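Local structure of probable enoyl-CoA hydratase/isomerase (7BOR) at residues 18-21 / 22-25; 203-206 / 207-210; 219-222 / 223-227. The protein binds coenzyme A and, as a member of the enoyl-CoA hydratase/isomerase (crotonase) family, probably acts as a delta(3)-delta(2)-enoyl-CoA isomerase. One frame throughout, in Å; residues are numbered along the deposited sequence.

Of the three contacts, interaction 1 alone meets the ligand: residues 18-25 lie in the loop between strand 13-18 and helix 29-44 and supply D22, K23 and K24 to the coenzyme A pocket. Interactions 2 and 3 are successive places on helix 200-233, their centres about 23 Å apart and their nearest atoms about 8 Å apart. Both sit across the chain's centre from interaction 1, whose centre is about 33 Å from that of interaction 2 and about 28 Å from that of interaction 3. Interaction 3 is nearer the ligand without touching it, the E225 side chain lying about 12 Å from the coenzyme, whereas interaction 2 lies away from the known binding residues.

Interaction 1: residues 18-21 / 22-25; sequences LDRQ and DKKN. With COA (coenzyme A), chain C.
The guanidinium of R20 has one face covered by K23, whose CG stands 3.5 Å above the plane and over its centre. At its nitrogens, R20 NE donates to a water at 3.2 Å, and NH1 bonds to the carbonyl of A26 and makes a salt bridge with D65. The R20 side chain is extended from CG to NE, with CG anti to the backbone N (chi1 -175°).

The backbone of the same residues folds into a tight turn about R20 O. This oxygen takes K23 N at 3.0 Å and N25 N at 2.9 Å, from opposite faces of its carbonyl plane, while K24 N bonds to Q21 O at 3.0 Å. K24 and N25 both have left-handed helical backbone angles, which brings the chain back on itself. The carboxamide of N25 then closes the ring: its OD1 receives R20 N at 2.8 Å, almost head-on (C=O...N 162°), and its ND2 is taken up by the carbonyl of F60.

On the ligand side, K23 CE comes to 3.2 Å from O9A of the 3'-phosphate of coenzyme A, and K24 CE to 3.7 Å from O4A of the diphosphate. Both lysines approach through carbon, and hydrogen bonds to the ligand come from residues such as S62 and R248. The arrangement is consistent with an electropositive rim to the pocket, where the phosphates' negative charge probably offsets that of the lysines at longer range.

Interaction 2: residues 203-206 / 207-210; sequences VVES and KRLM
One turn of the long helix 200-233 places E205 and R208 near each other, three residues apart, on its exposed face. The two side chains run side by side in the same direction, and in each CG stands anti to the backbone N (chi1 -164° for E205 and -166° for R208). E205 OE2 comes up at the edge of the guanidinium, 4.0 Å from R208 NH1. That is beyond salt-bridge distance, and with the carboxylate and guanidinium planes 79° apart the attraction is probably no more than a weak electrostatic one.

The regular i to i+4 ladder carries the turn, K207 N meeting V203 O at 2.9 Å and L209 N meeting E205 O at 3.0 Å. Side chains lean back on this ladder: L209 CG rests 3.5 Å from E205 O, and M210 CG lies 3.3 Å from S206 O. S206 OG bonds to the carbonyl of A202, one turn earlier.

The inward side is marked by K207. Its straight chain leaves the helix to form a salt bridge with D115, just ahead of strand 116-120, and a hydrogen bond with the carbonyl of K93, shortly before strand 95-99, while V203 packs on P94 and L198.

Interaction 3: residues 219-222 / 223-227; sequences RRVI and AEEGD
V221 and E225 make an i to i+4 contact, aliphatic on one side and polar on the other, on the face of helix 200-233 that is turned to helix 140-148. The E225 chain is extended, and its CG, anti to the carbonyl carbon (chi1 -64°), lies back along the preceding turn, 3.3 Å from V221 O. The E225 side chain slants across that of V221, V221 CG1 meeting E225 OE2 at 3.6 Å and E225 CD at 3.7 Å. It is the placing of CG1 anti to V221's own backbone N that turns this methyl to the carboxylate.

Between the same two residues runs a nearly straight backbone bond, E225 N to V221 O at 2.8 Å with an N-H...O angle of 169°. G226 N to I222 O, at 3.0 Å, continues the helix with a more bent geometry (142°).

The buried carboxylate of E225 is satisfied at both oxygens. OE1 accepts from the backbone N of G139 and OE2 pairs with the hydroxyl of S141, so the group faces the start of helix 140-148, where the helix dipole would be expected to stabilise a negative charge. V221 packs on S141 and L142 of that same helix, while R219 forms a salt bridge with E90 of helix 80-90.

Interaction 1: residues 18-21 / 22-25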
loop_
_atom_site.group_PDB
_atom_site.type_symbol
_atom_site.label_atom_id
_atom_site.label_comp_id
_atom_site.label_asym_id
_atom_site.label_seq_id
_atom_site.Cartn_x
_atom_site.Cartn_y
_atom_site.Cartn_z
ATOM N N LEU A 18 -10.252 -5.483 0.096
ATOM C CA LEU A 18 -10.141 -5.736 -1.337
ATOM C C LEU A 18 -10.809 -7.053 -1.711
ATOM O O LEU A 18 -10.421 -8.117 -1.224
ATOM C CB LEU A 18 -8.652 -5.756 -1.714
ATOM C CG LEU A 18 -7.925 -4.413 -1.941
ATOM C CD1 LEU A 18 -8.177 -3.339 -0.917
ATOM C CD2 LEU A 18 -6.392 -4.617 -2.097
ATOM N N ASP A 19 -11.806 -7.000 -2.591
ATOM C CA ASP A 19 -12.552 -8.210 -2.968
ATOM C C ASP A 19 -12.623 -8.333 -4.494
ATOM O O ASP A 19 -13.648 -8.022 -5.108
ATOM C CB ASP A 19 -13.974 -8.220 -2.327
ATOM C CG ASP A 19 -14.540 -9.657 -2.140
ATOM O OD1 ASP A 19 -13.898 -10.652 -2.567
ATOM O OD2 ASP A 19 -15.633 -9.778 -1.538
ATOM N N ARG A 20 -11.542 -8.835 -5.090
ATOM C CA ARG A 20 -11.439 -9.053 -6.537
ATOM C C ARG A 20 -10.525 -10.266 -6.732
ATOM O O ARG A 20 -9.476 -10.202 -7.364
ATOM C CB ARG A 20 -10.937 -7.810 -7.250
ATOM C CG ARG A 20 -10.917 -7.894 -8.796
ATOM C CD ARG A 20 -10.620 -6.543 -9.415
ATOM N NE ARG A 20 -10.727 -6.565 -10.885
ATOM C CZ ARG A 20 -9.755 -6.250 -11.740
ATOM N NH1 ARG A 20 -8.569 -5.846 -11.301
ATOM N NH2 ARG A 20 -9.970 -6.321 -13.050
ATOM N N GLN A 21 -10.929 -11.408 -6.179
ATOM C CA GLN A 21 -10.013 -12.533 -6.025
ATOM C C GLN A 21 -9.612 -13.117 -7.371
ATOM O O GLN A 21 -8.455 -13.497 -7.563
ATOM C CB GLN A 21 -10.649 -13.594 -5.116
ATOM C CG GLN A 21 -11.125 -13.046 -3.735
ATOM C CD GLN A 21 -9.994 -12.404 -2.911
ATOM O OE1 GLN A 21 -10.140 -11.273 -2.396
ATOM N NE2 GLN A 21 -8.856 -13.129 -2.783
ATOM N N ASP A 22 -10.538 -13.172 -8.325
ATOM C CA ASP A 22 -10.214 -13.656 -9.664
ATOM C C ASP A 22 -9.046 -12.906 -10.305
ATOM O O ASP A 22 -8.390 -13.460 -11.190
ATOM C CB ASP A 22 -11.478 -13.553 -10.545
ATOM C CG ASP A 22 -12.297 -12.235 -10.276
ATOM O OD1 ASP A 22 -12.512 -11.855 -9.080
ATOM O OD2 ASP A 22 -12.717 -11.573 -11.260
ATOM N N LYS A 23 -8.781 -11.668 -9.901
ATOM C CA LYS A 23 -7.686 -10.897 -10.472
ATOM C C LYS A 23 -6.589 -10.629 -9.444
ATOM O O LYS A 23 -5.835 -9.670 -9.571
ATOM C CB LYS A 23 -8.206 -9.585 -11.058
ATOM C CG LYS A 23 -9.106 -9.759 -12.302
ATOM C CD LYS A 23 -8.462 -10.717 -13.313
ATOM C CE LYS A 23 -9.284 -10.901 -14.604
ATOM N NZ LYS A 23 -9.132 -9.761 -15.537
ATOM N N LYS A 24 -6.478 -11.478 -8.434
ATOM C CA LYS A 24 -5.474 -11.303 -7.390
ATOM C C LYS A 24 -5.548 -9.929 -6.740
ATOM O O LYS A 24 -4.516 -9.346 -6.382
ATOM C CB LYS A 24 -4.074 -11.578 -7.943
ATOM C CG LYS A 24 -3.913 -12.965 -8.536
ATOM C CD LYS A 24 -4.514 -14.034 -7.613
ATOM C CE LYS A 24 -3.540 -15.132 -7.231
ATOM N NZ LYS A 24 -3.846 -15.686 -5.856
ATOM N N ASN A 25 -6.782 -9.420 -6.617
ATOM C CA ASN A 25 -7.088 -8.111 -6.052
ATOM C C ASN A 25 -6.372 -6.960 -6.768
ATOM O O ASN A 25 -6.058 -5.927 -6.147
ATOM C CB ASN A 25 -6.786 -8.075 -4.539
ATOM C CG ASN A 25 -7.783 -8.921 -3.717
ATOM O OD1 ASN A 25 -8.906 -9.164 -4.144
ATOM N ND2 ASN A 25 -7.362 -9.361 -2.533
HETATM N N1A COA C . -3.310 -6.594 -13.498
HETATM C C2A COA C . -4.214 -7.168 -14.340
HETATM N N3A COA C . -4.547 -8.490 -14.235
HETATM C C4A COA C . -3.956 -9.189 -13.253
HETATM C C5A COA C . -3.061 -8.641 -12.405
HETATM C C6A COA C . -2.730 -7.309 -12.539
HETATM N N6A COA C . -1.794 -6.543 -11.703
HETATM N N7A COA C . -2.631 -9.593 -11.531
HETATM C C8A COA C . -3.251 -10.756 -11.828
HETATM N N9A COA C . -4.019 -10.464 -12.872
HETATM C C1B COA C . -4.886 -11.528 -13.419
HETATM C C2B COA C . -4.156 -12.514 -14.469
HETATM O O2B COA C . -3.988 -11.778 -15.746
HETATM C C3B COA C . -5.015 -13.493 -14.483
HETATM O O3B COA C . -6.214 -13.130 -15.286
HETATM P P3B COA C . -7.195 -14.249 -15.939
HETATM O O7A COA C . -7.432 -15.401 -14.983
HETATM O O8A COA C . -6.532 -14.729 -17.201
HETATM O O9A COA C . -8.509 -13.578 -16.206
HETATM C C4B COA C . -5.544 -13.665 -13.037
HETATM O O4B COA C . -5.416 -12.243 -12.451
HETATM C C5B COA C . -4.811 -14.579 -12.245
HETATM O O5B COA C . -3.540 -14.024 -12.125
HETATM P P1A COA C . -2.241 -15.005 -12.269
HETATM O O1A COA C . -0.979 -14.225 -12.580
HETATM O O2A COA C . -2.409 -16.089 -13.310
HETATM O O3A COA C . -2.147 -15.747 -10.800
HETATM P P2A COA C . -0.646 -16.182 -10.269
HETATM O O4A COA C . -0.845 -17.002 -8.998
HETATM O O5A COA C . -0.023 -16.914 -11.419
HETATM O O6A COA C . 0.309 -14.847 -10.007
HETATM C CBP COA C . 0.966 -12.738 -9.075
HETATM C CCP COA C . 0.059 -14.005 -8.870
HETATM C CDP COA C . 0.447 -11.573 -8.159
HETATM C CEP COA C . 2.437 -13.063 -8.714
HETATM C CAP COA C . 0.836 -12.442 -10.604
HETATM O OAP COA C . -0.525 -12.331 -10.889
HETATM C C9P COA C . 1.497 -11.128 -11.020
HETATM O O9P COA C . 2.683 -11.009 -11.111
HETATM N N8P COA C . 0.563 -10.025 -11.332
HETATM C C7P COA C . 1.042 -8.701 -11.735
HETATM C C6P COA C . 1.932 -8.064 -10.626
HETATM C C5P COA C . 2.341 -6.659 -11.175
HETATM O O5P COA C . 3.157 -6.522 -12.018
HETATM N N4P COA C . 1.680 -5.501 -10.600
HETATM C C3P COA C . 1.985 -4.187 -11.109
HETATM C C2P COA C . 3.282 -3.683 -10.531
HETATM S S1P COA C . 3.456 -2.037 -11.259
HETATM O O HOH W 1 -13.088 -8.254 -12.133
#

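Interaction 2: residues 203-206 / 207-210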
loop_
_atom_site.group_PDB
_atom_site.type_symbol
_atom_site.label_atom_id
_atom_site.label_comp_id
_atom_site.label_asym_id
_atom_site.label_seq_id
_atom_site.Cartn_x
_atom_site.Cartn_y
_atom_site.Cartn_z
ATOM N N VAL A 203 -2.625 9.654 20.284
ATOM C CA VAL A 203 -2.210 8.779 19.197
ATOM C C VAL A 203 -2.045 9.583 17.920
ATOM O O VAL A 203 -1.006 9.516 17.243
ATOM C CB VAL A 203 -3.232 7.651 19.005
ATOM C CG1 VAL A 203 -2.934 6.877 17.735
ATOM C CG2 VAL A 203 -3.272 6.764 20.230
ATOM N N VAL A 204 -3.085 10.356 17.572
ATOM C CA VAL A 204 -3.116 11.120 16.332
ATOM C C VAL A 204 -1.968 12.099 16.295
ATOM O O VAL A 204 -1.275 12.247 15.276
ATOM C CB VAL A 204 -4.478 11.843 16.212
ATOM C CG1 VAL A 204 -4.398 13.033 15.258
ATOM C CG2 VAL A 204 -5.524 10.852 15.787
ATOM N N GLU A 205 -1.747 12.780 17.408
ATOM C CA GLU A 205 -0.665 13.746 17.468
ATOM C C GLU A 205 0.694 13.082 17.472
ATOM O O GLU A 205 1.645 13.659 16.951
ATOM C CB GLU A 205 -0.778 14.602 18.709
ATOM C CG GLU A 205 0.045 15.816 18.656
ATOM C CD GLU A 205 -0.765 17.009 19.046
ATOM O OE1 GLU A 205 -1.048 17.128 20.262
ATOM O OE2 GLU A 205 -1.156 17.784 18.134
ATOM N N SER A 206 0.838 11.908 18.104
ATOM C CA SER A 206 2.113 11.210 17.988
ATOM C C SER A 206 2.405 10.887 16.531
ATOM O O SER A 206 3.539 11.026 16.061
ATOM C CB SER A 206 2.079 9.934 18.847
ATOM O OG SER A 206 2.133 10.277 20.223
ATOM N N LYS A 207 1.397 10.425 15.809
ATOM C CA LYS A 207 1.611 10.069 14.416
ATOM C C LYS A 207 1.969 11.302 13.605
ATOM O O LYS A 207 2.852 11.247 12.739
ATOM C CB LYS A 207 0.381 9.362 13.847
ATOM C CG LYS A 207 0.467 9.107 12.332
ATOM C CD LYS A 207 -0.675 8.220 11.791
ATOM C CE LYS A 207 -0.695 8.230 10.250
ATOM N NZ LYS A 207 -1.606 7.222 9.715
ATOM N N ARG A 208 1.356 12.449 13.916
ATOM C CA ARG A 208 1.722 13.661 13.186
ATOM C C ARG A 208 3.160 14.051 13.478
ATOM O O ARG A 208 3.923 14.377 12.567
ATOM C CB ARG A 208 0.757 14.779 13.539
ATOM C CG ARG A 208 0.874 15.971 12.552
ATOM C CD ARG A 208 0.153 17.213 13.047
ATOM N NE ARG A 208 0.604 17.697 14.354
ATOM C CZ ARG A 208 1.816 18.204 14.644
ATOM N NH1 ARG A 208 2.045 18.638 15.889
ATOM N NH2 ARG A 208 2.806 18.274 13.731
ATOM N N LEU A 209 3.586 13.983 14.739
ATOM C CA LEU A 209 4.970 14.345 15.016
ATOM C C LEU A 209 5.944 13.401 14.331
ATOM O O LEU A 209 7.068 13.808 14.000
ATOM C CB LEU A 209 5.225 14.336 16.513
ATOM C CG LEU A 209 4.573 15.500 17.277
ATOM C CD1 LEU A 209 4.631 15.347 18.778
ATOM C CD2 LEU A 209 5.361 16.712 16.828
ATOM N N MET A 210 5.548 12.126 14.169
ATOM C CA MET A 210 6.414 11.142 13.532
ATOM C C MET A 210 6.526 11.398 12.046
ATOM O O MET A 210 7.543 11.059 11.441
ATOM C CB MET A 210 5.881 9.725 13.756
ATOM C CG MET A 210 6.055 9.129 15.191
ATOM S SD MET A 210 5.167 7.595 15.277
ATOM C CE MET A 210 6.280 6.577 14.264
#

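Interaction 3: residues 219-222 / 223-227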
loop_
_atom_site.group_PDB
_atom_site.type_symbol
_atom_site.label_atom_id
_atom_site.label_comp_id
_atom_site.label_asym_id
_atom_site.label_seq_id
_atom_site.Cartn_x
_atom_site.Cartn_y
_atom_site.Cartn_z
ATOM N N ARG A 219 6.270 14.447 0.119
ATOM C CA ARG A 219 5.346 15.011 -0.869
ATOM C C ARG A 219 6.079 15.329 -2.163
ATOM O O ARG A 219 5.593 15.011 -3.252
ATOM C CB ARG A 219 4.658 16.268 -0.324
ATOM C CG ARG A 219 3.366 15.932 0.465
ATOM C CD ARG A 219 2.852 17.169 1.155
ATOM N NE ARG A 219 1.969 16.943 2.288
ATOM C CZ ARG A 219 1.982 17.717 3.368
ATOM N NH1 ARG A 219 2.837 18.729 3.448
ATOM N NH2 ARG A 219 1.149 17.477 4.364
ATOM N N ARG A 220 7.284 15.900 -2.052
ATOM C CA ARG A 220 8.040 16.296 -3.240
ATOM C C ARG A 220 8.630 15.077 -3.954
ATOM O O ARG A 220 8.652 15.019 -5.193
ATOM C CB ARG A 220 9.107 17.326 -2.821
ATOM C CG ARG A 220 10.520 17.145 -3.400
ATOM C CD ARG A 220 11.549 17.963 -2.601
ATOM N NE ARG A 220 12.942 17.475 -2.707
ATOM C CZ ARG A 220 13.345 16.263 -2.320
ATOM N NH1 ARG A 220 12.452 15.412 -1.853
ATOM N NH2 ARG A 220 14.620 15.875 -2.418
ATOM N N VAL A 221 9.097 14.075 -3.207
ATOM C CA VAL A 221 9.566 12.864 -3.874
ATOM C C VAL A 221 8.418 12.194 -4.623
ATOM O O VAL A 221 8.579 11.753 -5.766
ATOM C CB VAL A 221 10.235 11.902 -2.880
ATOM C CG1 VAL A 221 10.404 10.510 -3.555
ATOM C CG2 VAL A 221 11.587 12.470 -2.418
ATOM N N ILE A 222 7.250 12.062 -3.989
ATOM C CA ILE A 222 6.138 11.408 -4.680
ATOM C C ILE A 222 5.820 12.152 -5.993
ATOM O O ILE A 222 5.451 11.534 -7.003
ATOM C CB ILE A 222 4.931 11.341 -3.721
ATOM C CG1 ILE A 222 5.186 10.298 -2.603
ATOM C CG2 ILE A 222 3.635 10.937 -4.419
ATOM C CD1 ILE A 222 4.093 10.232 -1.535
ATOM N N ALA A 223 5.989 13.482 -6.007
ATOM C CA ALA A 223 5.757 14.240 -7.245
ATOM C C ALA A 223 6.828 13.955 -8.296
ATOM O O ALA A 223 6.500 13.726 -9.465
ATOM C CB ALA A 223 5.657 15.742 -6.962
ATOM N N GLU A 224 8.116 13.947 -7.926
ATOM C CA GLU A 224 9.122 13.616 -8.942
ATOM C C GLU A 224 8.914 12.190 -9.464
ATOM O O GLU A 224 8.836 11.970 -10.684
ATOM C CB GLU A 224 10.555 13.797 -8.425
ATOM C CG GLU A 224 11.628 13.667 -9.564
ATOM C CD GLU A 224 13.117 13.822 -9.112
ATOM O OE1 GLU A 224 13.416 13.992 -7.903
ATOM O OE2 GLU A 224 14.015 13.764 -9.988
ATOM N N GLU A 225 8.780 11.198 -8.547
ATOM C CA GLU A 225 8.570 9.818 -8.974
ATOM C C GLU A 225 7.404 9.716 -9.948
ATOM O O GLU A 225 7.466 8.980 -10.933
ATOM C CB GLU A 225 8.247 8.879 -7.782
ATOM C CG GLU A 225 9.311 8.680 -6.744
ATOM C CD GLU A 225 8.773 7.852 -5.582
ATOM O OE1 GLU A 225 7.517 7.791 -5.462
ATOM O OE2 GLU A 225 9.611 7.278 -4.839
ATOM N N GLY A 226 6.323 10.440 -9.663
ATOM C CA GLY A 226 5.104 10.288 -10.429
ATOM C C GLY A 226 5.247 10.818 -11.836
ATOM O O GLY A 226 4.648 10.272 -12.764
ATOM N N ASP A 227 6.048 11.866 -12.009
ATOM C CA ASP A 227 6.319 12.406 -13.342
ATOM C C ASP A 227 7.156 11.421 -14.150
ATOM O O ASP A 227 6.799 11.079 -15.285
ATOM C CB ASP A 227 7.017 13.777 -13.237
ATOM C CG ASP A 227 6.044 14.933 -12.851
ATOM O OD1 ASP A 227 4.869 14.998 -13.324
ATOM O OD2 ASP A 227 6.475 15.804 -12.058
#